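Local coordinates for thymocyte nuclear protein 1 (Leishmania major, PDB 2AR1) that is of unknown function but carries an EVE domain of the PUA clan, a relationship consistent with recognition of modified nucleotides, at residues R135-K140 against Y159-R164; T72-V77 against V126-E131. All coordinates share one frame; numbering follows the deposited sequence.

Overall arrangement
Interaction 2 pairs two strands of the mixed sheet, and interaction 1 packs the loop after helix 129-132 on helix 156-169. In the sequence, residues 72-77 and 126-131 both come before 135-140 and 159-164. The start of strand 76-89 meets the end of strand 113-128 just where helix 129-132 begins. The centres of the two contacts are about 14 Å apart, and they meet where Leu127 CD2 packs 3.7 Å from Ile162 O. A salt bridge from Glu131 OE1, in interaction 2, to Arg135 NH1, in interaction 1, gives a second link. Strand 113-128 thus runs into helix 129-132 and its loop, while helix 156-169 touches both Leu127 and that loop.

Interaction 1 of 2, residues R135-K140 against Y159-R164; sequences RRELQK and YAYILR
The ring of Tyr161 has a neighbour on each face: Glu137 stacks over one, and Arg164, from the next turn of the same helix, lies over the other. Glu137 CB makes a CH-pi contact with the ring, 3.9 Å from its centroid and 21° off the normal. Beyond CB the chain bends at chi2 (92°), which lays the carboxylate back over the ring with the two planes only 20° apart; its CD reaches Tyr161 CE2 at 3.3 Å. On the opposite face Arg164 CD sits 3.8 Å above the plane, toward the rim, and the phenol oxygen in turn lies over the centre of the Arg164 guanidinium, whose NE is held by a salt bridge to Glu168.

Arg135 meets the ring differently. Its methylenes run past the CE1 side, with CD 3.5 Å from Tyr161 OH, and its guanidinium stands almost perpendicular to the ring. The two polar ends do not bond directly; instead a water bridges them, accepting from Arg135 NE at 2.9 Å and lying 2.9 Å from Tyr161 OH. A salt bridge from Arg135 NH1 to Glu131 anchors the same guanidinium on the preceding helix.

Beneath this polar layer the contact becomes apolar. Leu138 sends CD2 to within 4.0 Å of Tyr161 CB and CD1 to within 3.9 Å of Ile162 CG1. Ile162 is buried and continues inward to Leu66 and Trp123 of the sheet. What results is the packing of a 3-10 turn, residues 136-138, on one side of helix 156-169, the long C-terminal helix that covers part of the sheet in this EVE domain.

Interaction 2 of 2, residues T72-V77 against V126-E131; sequences TKEPGV and VLTLHE
Val77 O accepts the shortest bond between the two strands, from Leu127 N at 2.8 Å, and it is nearly straight at 169°. The return bond, Val77 N to Leu127 O at 3.0 Å, is more bent, at 135°. That second carbonyl is also approached by Gly76 CA, 3.2 Å away in a CA-H...O contact. Pro75 O then takes the N-H of Leu129, the first residue of the helix, with N and O 3.0 Å apart.

The pattern is that of two antiparallel strands in the mixed sheet of the EVE domain, Val77 and Leu127 forming a hydrogen-bonded pair and Gly76 and Thr128 the non-hydrogen-bonded pair beside it. At Gly76 the chains come close, and the absence of a side chain matters: Val126 CG1, anti to its own backbone nitrogen (chi1 176°), fits over the glycine backbone with Gly76 C only 3.4 Å away.

Val77 and Leu127 project to the same face of the sheet, where Leu132 touches both and helix 156-169 packs on Leu127. Beyond the pair, strand gives way to helix. Thr128 is the N-cap of helix 129-132, its OG1 accepting from Glu131 N at 3.3 Å, while its methyl CG2 lies alongside the Glu74 carboxylate. Leu129, in the first turn, rests its CB against Pro75 CG, and Tyr68 of strand 64-69 touches both residues.

Interaction 1 of 2, residues R135-K140 against Y159-R164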
loop_
_atom_site.group_PDB
_atom_site.type_symbol
_atom_site.label_atom_id
_atom_site.label_comp_id
_atom_site.label_asym_id
_atom_site.label_seq_id
_atom_site.Cartn_x
_atom_site.Cartn_y
_atom_site.Cartn_z
ATOM N N ARG A 135 -3.805 -17.285 -10.397
ATOM C CA ARG A 135 -4.668 -17.934 -9.410
ATOM C C ARG A 135 -6.087 -17.484 -9.684
ATOM O O ARG A 135 -6.374 -16.301 -9.778
ATOM C CB ARG A 135 -4.293 -17.597 -7.980
ATOM C CG ARG A 135 -2.843 -18.011 -7.629
ATOM C CD ARG A 135 -2.762 -19.516 -7.594
ATOM N NE ARG A 135 -1.439 -19.904 -7.109
ATOM C CZ ARG A 135 -0.331 -19.870 -7.841
ATOM N NH1 ARG A 135 -0.324 -19.524 -9.113
ATOM N NH2 ARG A 135 0.838 -20.184 -7.236
ATOM N N ARG A 136 -6.991 -18.419 -9.754
ATOM C CA ARG A 136 -8.417 -18.070 -10.029
ATOM C C ARG A 136 -8.978 -17.145 -8.936
ATOM O O ARG A 136 -9.793 -16.226 -9.232
ATOM C CB ARG A 136 -9.250 -19.337 -9.989
ATOM C CG ARG A 136 -10.773 -19.124 -10.204
ATOM C CD ARG A 136 -10.966 -18.317 -11.412
ATOM N NE ARG A 136 -12.365 -18.274 -11.807
ATOM C CZ ARG A 136 -12.773 -17.953 -13.036
ATOM N NH1 ARG A 136 -11.891 -17.648 -13.996
ATOM N NH2 ARG A 136 -14.063 -17.932 -13.298
ATOM N N GLU A 137 -8.548 -17.370 -7.692
ATOM C CA GLU A 137 -9.035 -16.690 -6.497
ATOM C C GLU A 137 -8.708 -15.211 -6.530
ATOM O O GLU A 137 -9.330 -14.433 -5.845
ATOM C CB GLU A 137 -8.448 -17.373 -5.288
ATOM C CG GLU A 137 -9.059 -18.744 -5.115
ATOM C CD GLU A 137 -8.328 -19.893 -5.770
ATOM O OE1 GLU A 137 -7.504 -19.650 -6.677
ATOM O OE2 GLU A 137 -8.684 -21.045 -5.414
ATOM N N LEU A 138 -7.749 -14.841 -7.395
ATOM C CA LEU A 138 -7.289 -13.465 -7.423
ATOM C C LEU A 138 -7.744 -12.749 -8.693
ATOM O O LEU A 138 -7.368 -11.595 -8.875
ATOM C CB LEU A 138 -5.772 -13.430 -7.287
ATOM C CG LEU A 138 -5.194 -14.107 -6.048
ATOM C CD1 LEU A 138 -3.653 -13.947 -6.124
ATOM C CD2 LEU A 138 -5.843 -13.579 -4.865
ATOM N N GLN A 139 -8.513 -13.410 -9.586
ATOM C CA GLN A 139 -8.914 -12.899 -10.910
ATOM C C GLN A 139 -9.530 -11.505 -10.884
ATOM O O GLN A 139 -9.401 -10.751 -11.850
ATOM C CB GLN A 139 -9.886 -13.908 -11.599
ATOM C CG GLN A 139 -9.945 -13.797 -13.094
ATOM C CD GLN A 139 -8.644 -14.198 -13.770
ATOM O OE1 GLN A 139 -7.579 -14.118 -13.191
ATOM N NE2 GLN A 139 -8.745 -14.608 -14.995
ATOM N N LYS A 140 -10.225 -11.168 -9.806
ATOM C CA LYS A 140 -10.965 -9.866 -9.680
ATOM C C LYS A 140 -10.203 -8.781 -8.929
ATOM O O LYS A 140 -10.803 -7.785 -8.552
ATOM C CB LYS A 140 -12.392 -9.990 -8.991
ATOM C CG LYS A 140 -13.270 -11.214 -9.340
ATOM C CD LYS A 140 -14.457 -11.394 -8.325
ATOM C CE LYS A 140 -15.483 -10.303 -8.447
ATOM N NZ LYS A 140 -16.593 -10.410 -7.409
ATOM N N TYR A 159 -6.867 -11.414 0.165
ATOM C CA TYR A 159 -5.894 -11.304 1.279
ATOM C C TYR A 159 -5.535 -12.698 1.720
ATOM O O TYR A 159 -4.355 -13.046 1.750
ATOM C CB TYR A 159 -6.432 -10.476 2.389
ATOM C CG TYR A 159 -5.431 -10.260 3.452
ATOM C CD1 TYR A 159 -4.399 -9.318 3.272
ATOM C CD2 TYR A 159 -5.537 -10.924 4.626
ATOM C CE1 TYR A 159 -3.497 -9.037 4.300
ATOM C CE2 TYR A 159 -4.630 -10.676 5.688
ATOM C CZ TYR A 159 -3.632 -9.721 5.522
ATOM O OH TYR A 159 -2.809 -9.600 6.653
ATOM N N ALA A 160 -6.527 -13.512 2.046
ATOM C CA ALA A 160 -6.330 -14.890 2.588
ATOM C C ALA A 160 -5.476 -15.707 1.587
ATOM O O ALA A 160 -4.539 -16.404 1.981
ATOM C CB ALA A 160 -7.657 -15.536 2.689
ATOM N N TYR A 161 -5.863 -15.659 0.312
ATOM C CA TYR A 161 -5.203 -16.478 -0.732
ATOM C C TYR A 161 -3.721 -16.103 -0.899
ATOM O O TYR A 161 -2.781 -16.971 -0.973
ATOM C CB TYR A 161 -6.043 -16.412 -1.994
ATOM C CG TYR A 161 -5.681 -17.631 -2.827
ATOM C CD1 TYR A 161 -4.548 -17.653 -3.678
ATOM C CD2 TYR A 161 -6.405 -18.839 -2.669
ATOM C CE1 TYR A 161 -4.235 -18.754 -4.397
ATOM C CE2 TYR A 161 -6.107 -19.968 -3.389
ATOM C CZ TYR A 161 -4.991 -19.971 -4.255
ATOM O OH TYR A 161 -4.518 -21.081 -4.994
ATOM N N ILE A 162 -3.468 -14.798 -0.838
ATOM C CA ILE A 162 -2.113 -14.241 -0.981
ATOM C C ILE A 162 -1.214 -14.660 0.172
ATOM O O ILE A 162 -0.103 -15.080 -0.094
ATOM C CB ILE A 162 -2.139 -12.721 -1.272
ATOM C CG1 ILE A 162 -2.776 -12.511 -2.617
ATOM C CG2 ILE A 162 -0.816 -12.037 -1.070
ATOM C CD1 ILE A 162 -3.091 -11.015 -3.047
ATOM N N LEU A 163 -1.700 -14.628 1.383
ATOM C CA LEU A 163 -0.957 -15.058 2.556
ATOM C C LEU A 163 -0.701 -16.552 2.432
ATOM O O LEU A 163 0.402 -17.016 2.729
ATOM C CB LEU A 163 -1.649 -14.649 3.850
ATOM C CG LEU A 163 -1.236 -13.215 4.283
ATOM C CD1 LEU A 163 -1.654 -12.106 3.444
ATOM C CD2 LEU A 163 -1.789 -13.003 5.647
ATOM N N ARG A 164 -1.654 -17.327 1.942
ATOM C CA ARG A 164 -1.487 -18.765 1.684
ATOM C C ARG A 164 -0.365 -19.004 0.692
ATOM O O ARG A 164 0.431 -19.905 0.806
ATOM C CB ARG A 164 -2.810 -19.375 1.215
ATOM C CG ARG A 164 -2.662 -20.578 0.365
ATOM C CD ARG A 164 -3.891 -20.969 -0.476
ATOM N NE ARG A 164 -3.565 -22.165 -1.254
ATOM C CZ ARG A 164 -4.425 -23.042 -1.766
ATOM N NH1 ARG A 164 -5.706 -22.897 -1.576
ATOM N NH2 ARG A 164 -3.961 -24.126 -2.407
HETATM O O HOH W 1 -1.670 -21.381 -4.586
#

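Interaction 2 of 2, residues T72-V77 against V126-E131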
loop_
_atom_site.group_PDB
_atom_site.type_symbol
_atom_site.label_atom_id
_atom_site.label_comp_id
_atom_site.label_asym_id
_atom_site.label_seq_id
_atom_site.Cartn_x
_atom_site.Cartn_y
_atom_site.Cartn_z
ATOM N N THR A 72 9.687 -2.273 -10.865
ATOM C CA THR A 72 10.949 -2.894 -10.486
ATOM C C THR A 72 11.115 -4.207 -11.237
ATOM O O THR A 72 10.150 -4.674 -11.834
ATOM C CB THR A 72 11.016 -3.084 -8.900
ATOM O OG1 THR A 72 12.313 -3.529 -8.508
ATOM C CG2 THR A 72 9.953 -4.069 -8.366
ATOM N N LYS A 73 12.295 -4.823 -11.148
ATOM C CA LYS A 73 12.565 -6.109 -11.775
ATOM C C LYS A 73 11.659 -7.243 -11.320
ATOM O O LYS A 73 11.318 -8.110 -12.106
ATOM C CB LYS A 73 14.031 -6.521 -11.519
ATOM C CG LYS A 73 14.548 -7.680 -12.411
ATOM C CD LYS A 73 16.027 -7.851 -12.153
ATOM C CE LYS A 73 16.335 -8.367 -10.745
ATOM N NZ LYS A 73 17.707 -8.976 -10.695
ATOM N N GLU A 74 11.326 -7.281 -10.036
ATOM C CA GLU A 74 10.527 -8.362 -9.489
ATOM C C GLU A 74 9.303 -7.747 -8.789
ATOM O O GLU A 74 9.260 -7.639 -7.552
ATOM C CB GLU A 74 11.348 -9.262 -8.539
ATOM C CG GLU A 74 12.364 -10.178 -9.182
ATOM C CD GLU A 74 11.797 -11.168 -10.211
ATOM O OE1 GLU A 74 10.685 -11.716 -9.996
ATOM O OE2 GLU A 74 12.482 -11.384 -11.249
ATOM N N PRO A 75 8.348 -7.277 -9.574
ATOM C CA PRO A 75 7.186 -6.700 -8.924
ATOM C C PRO A 75 6.426 -7.800 -8.215
ATOM O O PRO A 75 6.349 -8.903 -8.689
ATOM C CB PRO A 75 6.337 -6.126 -10.087
ATOM C CG PRO A 75 6.760 -6.847 -11.228
ATOM C CD PRO A 75 8.229 -7.229 -11.036
ATOM N N GLY A 76 5.787 -7.450 -7.121
ATOM C CA GLY A 76 4.877 -8.337 -6.470
ATOM C C GLY A 76 4.738 -7.919 -5.010
ATOM O O GLY A 76 5.205 -6.831 -4.603
ATOM N N VAL A 77 4.077 -8.763 -4.229
ATOM C CA VAL A 77 3.901 -8.540 -2.768
ATOM C C VAL A 77 5.172 -8.924 -1.967
ATOM O O VAL A 77 5.627 -10.116 -2.022
ATOM C CB VAL A 77 2.677 -9.246 -2.201
ATOM C CG1 VAL A 77 2.448 -8.960 -0.751
ATOM C CG2 VAL A 77 1.393 -8.741 -2.986
ATOM N N VAL A 126 9.857 -12.042 -2.814
ATOM C CA VAL A 126 8.638 -11.384 -3.259
ATOM C C VAL A 126 7.728 -12.441 -3.865
ATOM O O VAL A 126 8.148 -13.384 -4.521
ATOM C CB VAL A 126 8.948 -10.303 -4.290
ATOM C CG1 VAL A 126 7.669 -9.668 -4.839
ATOM C CG2 VAL A 126 9.756 -9.184 -3.738
ATOM N N LEU A 127 6.452 -12.289 -3.625
ATOM C CA LEU A 127 5.437 -13.106 -4.312
ATOM C C LEU A 127 5.096 -12.425 -5.646
ATOM O O LEU A 127 4.465 -11.372 -5.648
ATOM C CB LEU A 127 4.228 -13.235 -3.401
ATOM C CG LEU A 127 3.062 -14.090 -3.884
ATOM C CD1 LEU A 127 3.524 -15.564 -4.077
ATOM C CD2 LEU A 127 1.826 -13.996 -3.042
ATOM N N THR A 128 5.545 -13.011 -6.763
ATOM C CA THR A 128 5.605 -12.231 -7.945
ATOM C C THR A 128 4.223 -11.938 -8.507
ATOM O O THR A 128 3.260 -12.700 -8.271
ATOM C CB THR A 128 6.361 -12.949 -9.069
ATOM O OG1 THR A 128 5.739 -14.245 -9.327
ATOM C CG2 THR A 128 7.809 -13.106 -8.652
ATOM N N LEU A 129 4.190 -10.884 -9.319
ATOM C CA LEU A 129 2.976 -10.486 -10.060
ATOM C C LEU A 129 2.506 -11.630 -10.959
ATOM O O LEU A 129 1.276 -11.908 -10.986
ATOM C CB LEU A 129 3.171 -9.177 -10.772
ATOM C CG LEU A 129 1.893 -8.810 -11.491
ATOM C CD1 LEU A 129 0.852 -8.190 -10.680
ATOM C CD2 LEU A 129 2.301 -7.998 -12.707
ATOM N N HIS A 130 3.472 -12.295 -11.611
ATOM C CA HIS A 130 3.145 -13.435 -12.526
ATOM C C HIS A 130 2.312 -14.469 -11.739
ATOM O O HIS A 130 1.252 -14.912 -12.197
ATOM C CB HIS A 130 4.416 -14.096 -13.042
ATOM C CG HIS A 130 4.151 -15.405 -13.716
ATOM N ND1 HIS A 130 3.695 -15.497 -15.019
ATOM C CD2 HIS A 130 4.235 -16.676 -13.259
ATOM C CE1 HIS A 130 3.555 -16.771 -15.353
ATOM N NE2 HIS A 130 3.905 -17.508 -14.310
ATOM N N GLU A 131 2.736 -14.815 -10.513
ATOM C CA GLU A 131 1.970 -15.773 -9.745
ATOM C C GLU A 131 0.627 -15.217 -9.339
ATOM O O GLU A 131 -0.321 -15.999 -9.233
ATOM C CB GLU A 131 2.698 -16.296 -8.515
ATOM C CG GLU A 131 3.874 -17.193 -8.816
ATOM C CD GLU A 131 3.566 -18.289 -9.872
ATOM O OE1 GLU A 131 2.532 -19.006 -9.776
ATOM O OE2 GLU A 131 4.372 -18.465 -10.810
#